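Long-range contacts in NTP_transf_2 domain-containing protein (Capnocytophaga granulosa, PDB 6WT9), which synthesises the second messenger 3',3'-c-di-GMP from two GTP molecules as the nucleotidyltransferase of a CBASS antiphage defence system: residues D73-V78 against L100-D105; T171-I176 against N216-T221; E241-L246 against K282-N287; Y276-N281 against P293-Q298. All coordinates share one frame; numbering follows the deposited sequence.

Interaction 1: residues D73-V78 against L100-D105; sequences DILLDV and LLVISD
V102 and V78 meet through their branches, and V102 is the side chain that bridges to L75 as well. From CB of V102 the CG1 methyl does the touching: it stands anti to the backbone N (chi1 -176°) and takes the CD1 methyl of L75 at 3.7 Å. The same CG1 lies 3.9 Å from V78 CB and equally near V78 CG1. L75 runs across V102 at about a right angle. Beyond these methyls the backbones join as neighbouring strands of the nucleotidyltransferase sheet: V78 opens strand 78-83 and is a non-hydrogen-bonded antiparallel partner of S104 on strand 98-104, their CA atoms 4.4 Å apart. At this bridge V78 CA approaches I103 O at 3.3 Å in a CA-H...O contact. Just outside it, D105 N donates to D77 O over 3.1 Å, an almost straight bond (172° at the hydrogen) whose donor sits above the carbonyl plane. S104 and V78 share a sheet face covered by helix 147-164, where S104 OG is hydrogen-bonded to D149 OD2. V102 is further packed against I189 and I191 of strand 185-194.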
loop_
_atom_site.group_PDB
_atom_site.type_symbol
_atom_site.label_atom_id
_atom_site.label_comp_id
_atom_site.label_asym_id
_atom_site.label_seq_id
_atom_site.Cartn_x
_atom_site.Cartn_y
_atom_site.Cartn_z
ATOM N N ASP A 73 -18.393 12.750 16.917
ATOM C CA ASP A 73 -19.647 13.364 17.319
ATOM C C ASP A 73 -20.718 12.344 17.685
ATOM O O ASP A 73 -21.823 12.745 18.059
ATOM C CB ASP A 73 -20.177 14.272 16.201
ATOM C CG ASP A 73 -19.320 15.504 15.989
ATOM O OD1 ASP A 73 -18.373 15.718 16.775
ATOM O OD2 ASP A 73 -19.595 16.264 15.034
ATOM N N ILE A 74 -20.430 11.043 17.593
ATOM C CA ILE A 74 -21.475 10.047 17.805
ATOM C C ILE A 74 -20.937 8.770 18.446
ATOM O O ILE A 74 -21.692 8.026 19.082
ATOM C CB ILE A 74 -22.201 9.740 16.479
ATOM C CG1 ILE A 74 -23.489 8.953 16.732
ATOM C CG2 ILE A 74 -21.284 8.994 15.520
ATOM C CD1 ILE A 74 -24.294 8.679 15.482
ATOM N N LEU A 75 -19.639 8.502 18.304
ATOM C CA LEU A 75 -19.060 7.252 18.781
ATOM C C LEU A 75 -18.427 7.425 20.158
ATOM O O LEU A 75 -17.811 8.455 20.449
ATOM C CB LEU A 75 -18.014 6.718 17.799
ATOM C CG LEU A 75 -18.501 6.250 16.424
ATOM C CD1 LEU A 75 -17.355 5.611 15.638
ATOM C CD2 LEU A 75 -19.670 5.285 16.555
ATOM N N LEU A 76 -18.573 6.401 20.996
ATOM C CA LEU A 76 -17.992 6.369 22.330
ATOM C C LEU A 76 -17.131 5.123 22.499
ATOM O O LEU A 76 -17.374 4.092 21.865
ATOM C CB LEU A 76 -19.076 6.385 23.416
ATOM C CG LEU A 76 -19.978 7.615 23.508
ATOM C CD1 LEU A 76 -20.995 7.440 24.626
ATOM C CD2 LEU A 76 -19.148 8.867 23.724
ATOM N N ASP A 77 -16.120 5.238 23.365
ATOM C CA ASP A 77 -15.262 4.115 23.754
ATOM C C ASP A 77 -14.528 3.520 22.552
ATOM O O ASP A 77 -14.452 2.301 22.382
ATOM C CB ASP A 77 -16.067 3.037 24.487
ATOM C CG ASP A 77 -16.924 3.602 25.601
ATOM O OD1 ASP A 77 -16.423 4.450 26.367
ATOM O OD2 ASP A 77 -18.101 3.196 25.708
ATOM N N VAL A 78 -13.978 4.396 21.709
ATOM C CA VAL A 78 -13.249 3.975 20.519
ATOM C C VAL A 78 -11.969 4.789 20.390
ATOM O O VAL A 78 -11.840 5.888 20.932
ATOM C CB VAL A 78 -14.087 4.119 19.227
ATOM C CG1 VAL A 78 -15.312 3.220 19.276
ATOM C CG2 VAL A 78 -14.487 5.573 19.010
ATOM N N LEU A 100 -9.625 4.251 7.660
ATOM C CA LEU A 100 -9.751 4.705 9.036
ATOM C C LEU A 100 -10.255 3.547 9.883
ATOM O O LEU A 100 -11.372 3.061 9.670
ATOM C CB LEU A 100 -10.703 5.897 9.133
ATOM C CG LEU A 100 -11.046 6.347 10.551
ATOM C CD1 LEU A 100 -9.814 6.900 11.246
ATOM C CD2 LEU A 100 -12.169 7.368 10.531
ATOM N N LEU A 101 -9.434 3.106 10.833
ATOM C CA LEU A 101 -9.801 2.021 11.732
ATOM C C LEU A 101 -10.464 2.582 12.983
ATOM O O LEU A 101 -9.942 3.512 13.607
ATOM C CB LEU A 101 -8.571 1.194 12.110
ATOM C CG LEU A 101 -8.015 0.274 11.022
ATOM C CD1 LEU A 101 -6.693 -0.327 11.452
ATOM C CD2 LEU A 101 -9.014 -0.821 10.710
ATOM N N VAL A 102 -11.615 2.019 13.339
ATOM C CA VAL A 102 -12.353 2.398 14.540
ATOM C C VAL A 102 -12.268 1.213 15.494
ATOM O O VAL A 102 -12.970 0.211 15.325
ATOM C CB VAL A 102 -13.808 2.769 14.229
ATOM C CG1 VAL A 102 -14.510 3.250 15.486
ATOM C CG2 VAL A 102 -13.867 3.826 13.132
ATOM N N ILE A 103 -11.406 1.322 16.502
ATOM C CA ILE A 103 -11.059 0.207 17.374
ATOM C C ILE A 103 -11.645 0.463 18.755
ATOM O O ILE A 103 -11.410 1.523 19.348
ATOM C CB ILE A 103 -9.535 0.012 17.445
ATOM C CG1 ILE A 103 -8.915 0.203 16.060
ATOM C CG2 ILE A 103 -9.196 -1.368 17.992
ATOM C CD1 ILE A 103 -7.406 0.079 16.036
ATOM N N SER A 104 -12.397 -0.510 19.268
ATOM C CA SER A 104 -13.015 -0.377 20.580
ATOM C C SER A 104 -11.980 -0.515 21.689
ATOM O O SER A 104 -11.080 -1.357 21.622
ATOM C CB SER A 104 -14.111 -1.426 20.765
ATOM O OG SER A 104 -15.221 -1.165 19.926
ATOM N N ASP A 105 -12.124 0.313 22.725
ATOM C CA ASP A 105 -11.232 0.293 23.877
ATOM C C ASP A 105 -11.496 -0.874 24.818
ATOM O O ASP A 105 -10.863 -0.948 25.877
ATOM C CB ASP A 105 -11.352 1.607 24.653
ATOM C CG ASP A 105 -11.191 2.822 23.767
ATOM O OD1 ASP A 105 -10.939 2.643 22.557
ATOM O OD2 ASP A 105 -11.320 3.955 24.278
#

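Interaction 2: residues T171-I176 against N216-T221; sequences THPKAI and NKRSNT
P173 is pressed into the turn that begins at K217, and this is the tight half of the contact. Its CB lies 3.4 Å from R218 N and 3.7 Å from both K217 CB and R218 CB. On the same residue the carbonyl O accepts K217 N at 2.8 Å with an angle of 164° at the hydrogen, so ring and carbonyl of one proline hold adjacent residues of the turn. The turn has its own brace: N216 OD1 accepts from S219 N, which makes an Asx motif, and from R218 NE, both donors arriving from one face of the amide plane. The R218 chain folds back at chi2 and chi3 (-108° and -38°), which brings NE to this oxygen and turns one face of the guanidinium toward P173 CG, offset toward the rim.

The looser side carries the exposed R218 and no bond across the segments. K174 NZ comes 3.0 Å from N216 ND2 and, near the guanidinium plane, 3.4 Å from R218 NH2, both unbonded donor-donor approaches; E223 forms a salt bridge with K174 NZ and may offset the like charge. K217, fully extended, leads away to a salt bridge with E158 of helix 147-164. The contact joins two connections at the surface: the one between strands 167-169 and 176-180, and the hairpin turn between strands 212-216 and 221-226, with helix 147-164 beside them.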
loop_
_atom_site.group_PDB
_atom_site.type_symbol
_atom_site.label_atom_id
_atom_site.label_comp_id
_atom_site.label_asym_id
_atom_site.label_seq_id
_atom_site.Cartn_x
_atom_site.Cartn_y
_atom_site.Cartn_z
ATOM N N THR A 171 -22.807 -0.727 1.751
ATOM C CA THR A 171 -23.196 -2.038 1.242
ATOM C C THR A 171 -22.260 -3.141 1.724
ATOM O O THR A 171 -22.719 -4.229 2.086
ATOM C CB THR A 171 -23.245 -2.010 -0.287
ATOM O OG1 THR A 171 -24.287 -1.124 -0.714
ATOM C CG2 THR A 171 -23.504 -3.401 -0.849
ATOM N N HIS A 172 -20.957 -2.887 1.740
ATOM C CA HIS A 172 -20.016 -3.934 2.118
ATOM C C HIS A 172 -20.031 -4.130 3.632
ATOM O O HIS A 172 -19.965 -3.147 4.376
ATOM C CB HIS A 172 -18.607 -3.596 1.649
ATOM C CG HIS A 172 -17.666 -4.760 1.687
ATOM N ND1 HIS A 172 -16.816 -4.998 2.746
ATOM C CD2 HIS A 172 -17.452 -5.762 0.801
ATOM C CE1 HIS A 172 -16.115 -6.091 2.506
ATOM N NE2 HIS A 172 -16.481 -6.573 1.333
ATOM N N PRO A 173 -20.108 -5.370 4.117
ATOM C CA PRO A 173 -20.246 -5.604 5.562
ATOM C C PRO A 173 -18.960 -5.457 6.360
ATOM O O PRO A 173 -18.994 -5.640 7.583
ATOM C CB PRO A 173 -20.756 -7.052 5.617
ATOM C CG PRO A 173 -20.172 -7.689 4.407
ATOM C CD PRO A 173 -20.167 -6.623 3.343
ATOM N N LYS A 174 -17.830 -5.141 5.729
ATOM C CA LYS A 174 -16.582 -4.961 6.456
ATOM C C LYS A 174 -16.081 -3.524 6.466
ATOM O O LYS A 174 -15.167 -3.216 7.238
ATOM C CB LYS A 174 -15.482 -5.867 5.880
ATOM C CG LYS A 174 -15.580 -7.327 6.299
ATOM C CD LYS A 174 -14.313 -8.083 5.921
ATOM C CE LYS A 174 -14.581 -9.146 4.866
ATOM N NZ LYS A 174 -15.339 -10.304 5.413
ATOM N N ALA A 175 -16.647 -2.640 5.646
ATOM C CA ALA A 175 -16.140 -1.279 5.578
ATOM C C ALA A 175 -17.218 -0.348 5.045
ATOM O O ALA A 175 -18.058 -0.745 4.233
ATOM C CB ALA A 175 -14.888 -1.191 4.696
ATOM N N ILE A 176 -17.176 0.895 5.517
ATOM C CA ILE A 176 -17.984 1.985 4.985
ATOM C C ILE A 176 -17.080 2.850 4.121
ATOM O O ILE A 176 -15.971 3.205 4.536
ATOM C CB ILE A 176 -18.619 2.817 6.114
ATOM C CG1 ILE A 176 -19.396 1.920 7.077
ATOM C CG2 ILE A 176 -19.526 3.898 5.539
ATOM C CD1 ILE A 176 -19.988 2.668 8.256
ATOM N N ASN A 216 -17.388 -8.119 11.160
ATOM C CA ASN A 216 -18.066 -8.566 9.949
ATOM C C ASN A 216 -19.565 -8.391 10.160
ATOM O O ASN A 216 -20.187 -9.157 10.903
ATOM C CB ASN A 216 -17.710 -10.018 9.636
ATOM C CG ASN A 216 -18.127 -10.434 8.241
ATOM O OD1 ASN A 216 -19.207 -10.082 7.769
ATOM N ND2 ASN A 216 -17.263 -11.188 7.570
ATOM N N LYS A 217 -20.139 -7.378 9.505
ATOM C CA LYS A 217 -21.568 -7.116 9.641
ATOM C C LYS A 217 -22.405 -8.277 9.121
ATOM O O LYS A 217 -23.491 -8.546 9.645
ATOM C CB LYS A 217 -21.925 -5.824 8.904
ATOM C CG LYS A 217 -23.383 -5.406 8.985
ATOM C CD LYS A 217 -23.622 -4.160 8.144
ATOM C CE LYS A 217 -25.064 -3.694 8.221
ATOM N NZ LYS A 217 -25.289 -2.473 7.399
ATOM N N ARG A 218 -21.907 -8.985 8.104
ATOM C CA ARG A 218 -22.683 -10.058 7.493
ATOM C C ARG A 218 -22.837 -11.247 8.435
ATOM O O ARG A 218 -23.927 -11.822 8.542
ATOM C CB ARG A 218 -22.025 -10.481 6.179
ATOM C CG ARG A 218 -22.455 -11.834 5.648
ATOM C CD ARG A 218 -21.336 -12.845 5.805
ATOM N NE ARG A 218 -20.030 -12.248 5.538
ATOM C CZ ARG A 218 -19.506 -12.103 4.326
ATOM N NH1 ARG A 218 -20.176 -12.513 3.258
ATOM N NH2 ARG A 218 -18.311 -11.546 4.181
ATOM N N SER A 219 -21.766 -11.627 9.127
ATOM C CA SER A 219 -21.805 -12.760 10.040
ATOM C C SER A 219 -21.990 -12.355 11.496
ATOM O O SER A 219 -22.139 -13.236 12.349
ATOM C CB SER A 219 -20.524 -13.593 9.908
ATOM O OG SER A 219 -19.385 -12.841 10.288
ATOM N N ASN A 220 -21.980 -11.056 11.800
ATOM C CA ASN A 220 -22.075 -10.539 13.165
ATOM C C ASN A 220 -20.950 -11.061 14.058
ATOM O O ASN A 220 -21.047 -11.009 15.288
ATOM C CB ASN A 220 -23.443 -10.852 13.788
ATOM C CG ASN A 220 -23.723 -10.030 15.033
ATOM O OD1 ASN A 220 -23.252 -8.901 15.164
ATOM N ND2 ASN A 220 -24.480 -10.603 15.961
ATOM N N THR A 221 -19.875 -11.564 13.463
ATOM C CA THR A 221 -18.721 -12.064 14.192
ATOM C C THR A 221 -17.540 -11.124 13.986
ATOM O O THR A 221 -17.644 -10.082 13.332
ATOM C CB THR A 221 -18.370 -13.488 13.748
ATOM O OG1 THR A 221 -17.962 -13.477 12.374
ATOM C CG2 THR A 221 -19.568 -14.411 13.910
#

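Interaction 3: residues E241-L246 against K282-N287; sequences ETKGRL and KYLHSN
S286 O receives R245 NE at 2.7 Å, a bond of 162° at the hydrogen that lies in the carbonyl plane, on a lone pair, and within 11° of the guanidinium plane. The arginine belongs to the first turn of helix 245-259, just after a Schellman motif closes helix 228-241: K243 takes the positive-phi position, and G244, also at positive phi, is the N-cap of the next helix. A type I' turn spans T242 to R245. T242 O accepts both R245 N and R245 NH1, from opposite faces of its carbonyl plane, so the guanidinium is tied to its own turn while NE reaches across to the 282-287 loop. L284 O sits over the centre of the guanidinium, 3.1 Å above its plane, where it may favour the positive charge without a hydrogen bond.

The Y283 ring turns its edge to the arginine stem, where CD2 lies 3.7 Å from R245 CB. Y283 CG stands between backbone N and carbonyl carbon (chi1 63°), bringing the ring to T242 and L246, while L291 and I294 of helix 291-304 touch the Y283 side chain. T242 CG2 approaches Y283 CE2 at 3.6 Å, and Y283 OH ends 4.0 Å from L246 CB.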
loop_
_atom_site.group_PDB
_atom_site.type_symbol
_atom_site.label_atom_id
_atom_site.label_comp_id
_atom_site.label_asym_id
_atom_site.label_seq_id
_atom_site.Cartn_x
_atom_site.Cartn_y
_atom_site.Cartn_z
ATOM N N GLU A 241 16.258 2.229 7.458
ATOM C CA GLU A 241 17.598 1.648 7.501
ATOM C C GLU A 241 18.282 1.704 6.143
ATOM O O GLU A 241 19.514 1.777 6.069
ATOM C CB GLU A 241 17.541 0.195 7.974
ATOM C CG GLU A 241 16.841 -0.031 9.300
ATOM C CD GLU A 241 16.740 -1.504 9.650
ATOM O OE1 GLU A 241 17.796 -2.136 9.871
ATOM O OE2 GLU A 241 15.610 -2.035 9.691
ATOM N N THR A 242 17.507 1.659 5.060
ATOM C CA THR A 242 18.053 1.630 3.710
ATOM C C THR A 242 17.856 2.954 2.980
ATOM O O THR A 242 17.978 3.002 1.753
ATOM C CB THR A 242 17.428 0.486 2.914
ATOM O OG1 THR A 242 16.027 0.729 2.742
ATOM C CG2 THR A 242 17.617 -0.829 3.652
ATOM N N LYS A 243 17.556 4.023 3.714
ATOM C CA LYS A 243 17.393 5.365 3.151
ATOM C C LYS A 243 16.363 5.379 2.022
ATOM O O LYS A 243 16.582 5.952 0.951
ATOM C CB LYS A 243 18.735 5.927 2.676
ATOM C CG LYS A 243 19.751 6.166 3.785
ATOM C CD LYS A 243 20.671 4.971 3.976
ATOM C CE LYS A 243 21.825 5.307 4.907
ATOM N NZ LYS A 243 22.790 4.179 5.013
ATOM N N GLY A 244 15.224 4.741 2.273
ATOM C CA GLY A 244 14.106 4.771 1.355
ATOM C C GLY A 244 14.129 3.736 0.252
ATOM O O GLY A 244 13.201 3.711 -0.565
ATOM N N ARG A 245 15.146 2.872 0.205
ATOM C CA ARG A 245 15.273 1.944 -0.917
ATOM C C ARG A 245 14.183 0.877 -0.911
ATOM O O ARG A 245 13.730 0.455 -1.982
ATOM C CB ARG A 245 16.656 1.293 -0.903
ATOM C CG ARG A 245 17.778 2.228 -1.333
ATOM C CD ARG A 245 19.138 1.645 -0.984
ATOM N NE ARG A 245 20.241 2.450 -1.496
ATOM C CZ ARG A 245 20.790 3.468 -0.842
ATOM N NH1 ARG A 245 20.337 3.811 0.356
ATOM N NH2 ARG A 245 21.792 4.144 -1.386
ATOM N N LEU A 246 13.752 0.427 0.270
ATOM C CA LEU A 246 12.687 -0.570 0.331
ATOM C C LEU A 246 11.398 -0.042 -0.287
ATOM O O LEU A 246 10.696 -0.771 -0.998
ATOM C CB LEU A 246 12.446 -0.999 1.779
ATOM C CG LEU A 246 11.234 -1.912 1.996
ATOM C CD1 LEU A 246 11.419 -3.240 1.271
ATOM C CD2 LEU A 246 10.968 -2.136 3.473
ATOM N N LYS A 282 21.995 -6.808 0.481
ATOM C CA LYS A 282 22.025 -6.956 -0.968
ATOM C C LYS A 282 21.766 -5.650 -1.706
ATOM O O LYS A 282 22.168 -5.524 -2.867
ATOM C CB LYS A 282 21.006 -8.007 -1.412
ATOM C CG LYS A 282 21.362 -9.427 -1.011
ATOM C CD LYS A 282 20.436 -10.423 -1.682
ATOM C CE LYS A 282 20.856 -11.853 -1.392
ATOM N NZ LYS A 282 20.763 -12.178 0.057
ATOM N N TYR A 283 21.111 -4.675 -1.067
ATOM C CA TYR A 283 20.813 -3.418 -1.743
ATOM C C TYR A 283 21.130 -2.200 -0.880
ATOM O O TYR A 283 20.585 -1.120 -1.133
ATOM C CB TYR A 283 19.341 -3.368 -2.192
ATOM C CG TYR A 283 18.315 -3.419 -1.076
ATOM C CD1 TYR A 283 17.910 -4.632 -0.529
ATOM C CD2 TYR A 283 17.732 -2.255 -0.590
ATOM C CE1 TYR A 283 16.963 -4.680 0.484
ATOM C CE2 TYR A 283 16.787 -2.294 0.422
ATOM C CZ TYR A 283 16.407 -3.508 0.954
ATOM O OH TYR A 283 15.468 -3.551 1.960
ATOM N N LEU A 284 22.015 -2.346 0.113
ATOM C CA LEU A 284 22.293 -1.263 1.055
ATOM C C LEU A 284 22.744 0.002 0.335
ATOM O O LEU A 284 22.258 1.101 0.625
ATOM C CB LEU A 284 23.353 -1.718 2.063
ATOM C CG LEU A 284 23.353 -1.177 3.497
ATOM C CD1 LEU A 284 24.477 -1.825 4.291
ATOM C CD2 LEU A 284 23.463 0.342 3.568
ATOM N N HIS A 285 23.670 -0.134 -0.615
ATOM C CA HIS A 285 24.268 1.010 -1.293
ATOM C C HIS A 285 23.836 1.127 -2.748
ATOM O O HIS A 285 24.431 1.907 -3.500
ATOM C CB HIS A 285 25.794 0.931 -1.207
ATOM C CG HIS A 285 26.307 0.666 0.174
ATOM N ND1 HIS A 285 26.035 1.492 1.244
ATOM C CD2 HIS A 285 27.076 -0.337 0.661
ATOM C CE1 HIS A 285 26.613 1.011 2.329
ATOM N NE2 HIS A 285 27.251 -0.099 2.003
ATOM N N SER A 286 22.815 0.384 -3.161
ATOM C CA SER A 286 22.403 0.384 -4.557
ATOM C C SER A 286 21.688 1.680 -4.916
ATOM O O SER A 286 20.922 2.228 -4.117
ATOM C CB SER A 286 21.488 -0.809 -4.830
ATOM O OG SER A 286 22.107 -2.019 -4.430
ATOM N N ASN A 287 21.936 2.172 -6.129
ATOM C CA ASN A 287 21.199 3.325 -6.617
ATOM C C ASN A 287 19.840 2.877 -7.152
ATOM O O ASN A 287 19.501 1.690 -7.154
ATOM C CB ASN A 287 22.016 4.090 -7.666
ATOM C CG ASN A 287 22.297 3.277 -8.929
ATOM O OD1 ASN A 287 21.408 2.647 -9.502
ATOM N ND2 ASN A 287 23.547 3.309 -9.376
#

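Interaction 4: residues Y276-N281 against P293-Q298; sequences YNIEKN and PILYEQ
I278 and Q298 make the main contact, an isoleucine arm laid against the stem and amide of a glutamine. I278 CG1 is 3.6 Å from both Q298 CG and Q298 CD, and its terminal CD1 stands 3.8 Å from Q298 CB, so the two chains overlap along their length while crossing at an angle. The same CD1 continues to L295 CD2 at 4.0 Å. The other branch, I278 CG2, faces I294 CG2 at 4.2 Å, a looser approach. With CG1 anti to the carbonyl carbon and CG2 anti to the backbone N, the isoleucine presents both branches to one helix face.

Beside this apolar strip, at its N277 end, Q298 NE2 donates to N277 OD1 over 3.2 Å, at 161° about the hydrogen. The bond leaves close to the Q298 amide plane but meets the asparagine tilted 27° from its carbonyl plane. The two amides are turned 35° from each other. I294, L295 and Q298 lie on one side of helix 291-304, spaced one and then three residues apart, so the connection following helix 268-276 packs along a single helical stripe in this all-helical part of the protein.

In the next shell, K308 NZ donates to N277 OD1 and, weakly, to Q298 OE1, a second hold on both amides. M249 of helix 245-259 touches I278 and L295 alike, and F252 and L253 also touch L295. Y283 covers I278 and I294 from the loop that follows.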
loop_
_atom_site.group_PDB
_atom_site.type_symbol
_atom_site.label_atom_id
_atom_site.label_comp_id
_atom_site.label_asym_id
_atom_site.label_seq_id
_atom_site.Cartn_x
_atom_site.Cartn_y
_atom_site.Cartn_z
ATOM N N TYR A 276 10.142 -6.850 1.405
ATOM C CA TYR A 276 10.621 -6.918 2.781
ATOM C C TYR A 276 11.469 -8.156 3.034
ATOM O O TYR A 276 12.295 -8.153 3.953
ATOM C CB TYR A 276 9.428 -6.889 3.742
ATOM C CG TYR A 276 9.796 -6.768 5.204
ATOM C CD1 TYR A 276 10.138 -5.538 5.752
ATOM C CD2 TYR A 276 9.785 -7.880 6.040
ATOM C CE1 TYR A 276 10.468 -5.417 7.087
ATOM C CE2 TYR A 276 10.114 -7.769 7.378
ATOM C CZ TYR A 276 10.455 -6.534 7.897
ATOM O OH TYR A 276 10.783 -6.415 9.229
ATOM N N ASN A 277 11.288 -9.211 2.238
ATOM C CA ASN A 277 12.070 -10.429 2.405
ATOM C C ASN A 277 13.503 -10.278 1.908
ATOM O O ASN A 277 14.373 -11.051 2.326
ATOM C CB ASN A 277 11.381 -11.588 1.682
ATOM C CG ASN A 277 12.142 -12.893 1.808
ATOM O OD1 ASN A 277 12.950 -13.235 0.946
ATOM N ND2 ASN A 277 11.888 -13.631 2.884
ATOM N N ILE A 278 13.773 -9.304 1.039
ATOM C CA ILE A 278 15.118 -9.122 0.507
ATOM C C ILE A 278 16.052 -8.667 1.621
ATOM O O ILE A 278 15.752 -7.719 2.359
ATOM C CB ILE A 278 15.110 -8.115 -0.653
ATOM C CG1 ILE A 278 14.160 -8.581 -1.756
ATOM C CG2 ILE A 278 16.524 -7.919 -1.194
ATOM C CD1 ILE A 278 13.983 -7.574 -2.874
ATOM N N GLU A 279 17.195 -9.338 1.741
ATOM C CA GLU A 279 18.160 -8.997 2.777
ATOM C C GLU A 279 18.738 -7.606 2.539
ATOM O O GLU A 279 19.015 -7.217 1.401
ATOM C CB GLU A 279 19.279 -10.037 2.820
ATOM C CG GLU A 279 18.802 -11.431 3.205
ATOM C CD GLU A 279 19.918 -12.461 3.200
ATOM O OE1 GLU A 279 21.068 -12.096 2.878
ATOM O OE2 GLU A 279 19.643 -13.637 3.519
ATOM N N LYS A 280 18.913 -6.856 3.630
ATOM C CA LYS A 280 19.364 -5.471 3.526
ATOM C C LYS A 280 20.725 -5.371 2.851
ATOM O O LYS A 280 20.962 -4.460 2.051
ATOM C CB LYS A 280 19.421 -4.835 4.914
ATOM C CG LYS A 280 18.080 -4.684 5.604
ATOM C CD LYS A 280 18.268 -4.525 7.104
ATOM C CE LYS A 280 19.359 -3.512 7.418
ATOM N NZ LYS A 280 19.650 -3.441 8.877
ATOM N N ASN A 281 21.635 -6.298 3.165
ATOM C CA ASN A 281 22.998 -6.227 2.649
ATOM C C ASN A 281 23.078 -6.396 1.139
ATOM O O ASN A 281 24.143 -6.146 0.565
ATOM C CB ASN A 281 23.874 -7.282 3.329
ATOM C CG ASN A 281 23.360 -8.692 3.119
ATOM O OD1 ASN A 281 23.634 -9.322 2.097
ATOM N ND2 ASN A 281 22.608 -9.196 4.090
ATOM N N PRO A 293 17.798 -4.931 -11.119
ATOM C CA PRO A 293 18.404 -6.276 -11.112
ATOM C C PRO A 293 18.247 -6.997 -9.784
ATOM O O PRO A 293 18.189 -8.233 -9.757
ATOM C CB PRO A 293 19.882 -6.002 -11.426
ATOM C CG PRO A 293 19.891 -4.681 -12.101
ATOM C CD PRO A 293 18.793 -3.899 -11.473
ATOM N N ILE A 294 18.177 -6.254 -8.677
ATOM C CA ILE A 294 17.994 -6.874 -7.371
ATOM C C ILE A 294 16.578 -7.422 -7.234
ATOM O O ILE A 294 16.370 -8.514 -6.691
ATOM C CB ILE A 294 18.335 -5.864 -6.262
ATOM C CG1 ILE A 294 19.833 -5.557 -6.297
ATOM C CG2 ILE A 294 17.912 -6.389 -4.896
ATOM C CD1 ILE A 294 20.231 -4.378 -5.463
ATOM N N LEU A 295 15.584 -6.681 -7.727
ATOM C CA LEU A 295 14.222 -7.203 -7.752
ATOM C C LEU A 295 14.114 -8.401 -8.686
ATOM O O LEU A 295 13.368 -9.350 -8.410
ATOM C CB LEU A 295 13.244 -6.105 -8.169
ATOM C CG LEU A 295 12.948 -5.051 -7.103
ATOM C CD1 LEU A 295 12.101 -3.926 -7.671
ATOM C CD2 LEU A 295 12.253 -5.693 -5.912
ATOM N N TYR A 296 14.856 -8.378 -9.794
ATOM C CA TYR A 296 14.858 -9.520 -10.703
ATOM C C TYR A 296 15.403 -10.765 -10.015
ATOM O O TYR A 296 14.823 -11.853 -10.122
ATOM C CB TYR A 296 15.673 -9.196 -11.955
ATOM C CG TYR A 296 15.846 -10.374 -12.886
ATOM C CD1 TYR A 296 14.839 -10.735 -13.771
ATOM C CD2 TYR A 296 17.011 -11.127 -12.876
ATOM C CE1 TYR A 296 14.987 -11.811 -14.620
ATOM C CE2 TYR A 296 17.170 -12.206 -13.724
ATOM C CZ TYR A 296 16.156 -12.543 -14.592
ATOM O OH TYR A 296 16.307 -13.614 -15.436
ATOM N N GLU A 297 16.525 -10.625 -9.303
ATOM C CA GLU A 297 17.120 -11.776 -8.630
ATOM C C GLU A 297 16.185 -12.345 -7.572
ATOM O O GLU A 297 16.061 -13.568 -7.434
ATOM C CB GLU A 297 18.457 -11.389 -7.998
ATOM C CG GLU A 297 19.196 -12.568 -7.386
ATOM C CD GLU A 297 20.118 -12.165 -6.256
ATOM O OE1 GLU A 297 20.266 -12.956 -5.302
ATOM O OE2 GLU A 297 20.689 -11.055 -6.317
ATOM N N GLN A 298 15.521 -11.473 -6.808
ATOM C CA GLN A 298 14.586 -11.943 -5.792
ATOM C C GLN A 298 13.406 -12.672 -6.425
ATOM O O GLN A 298 13.042 -13.775 -6.000
ATOM C CB GLN A 298 14.103 -10.769 -4.942
ATOM C CG GLN A 298 12.885 -11.082 -4.073
ATOM C CD GLN A 298 13.219 -11.921 -2.848
ATOM O OE1 GLN A 298 14.355 -12.358 -2.665
ATOM N NE2 GLN A 298 12.224 -12.138 -1.994
#

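From the N terminus, interaction 1 closes first, bringing the connection after helix 54-71 and the start of strand 78-83 against strand 98-104. Interaction 2 follows in series, closing the span between residues 171-176 and 216-221 at another end of the same sheet; the two centres are 16 Å apart without touching. Interactions 3 and 4 lie on the opposite side of the chain's centre, among the helices, and their segments alternate along the sequence, so their loops cross. Their centres are 10 Å apart and they touch directly: E241 OE1 forms a salt bridge with K280 NZ, and I294 CD1 packs on Y283 CB. Together they tie helices 228-241, 245-259 and 291-304 to the connection between residues 276 and 291.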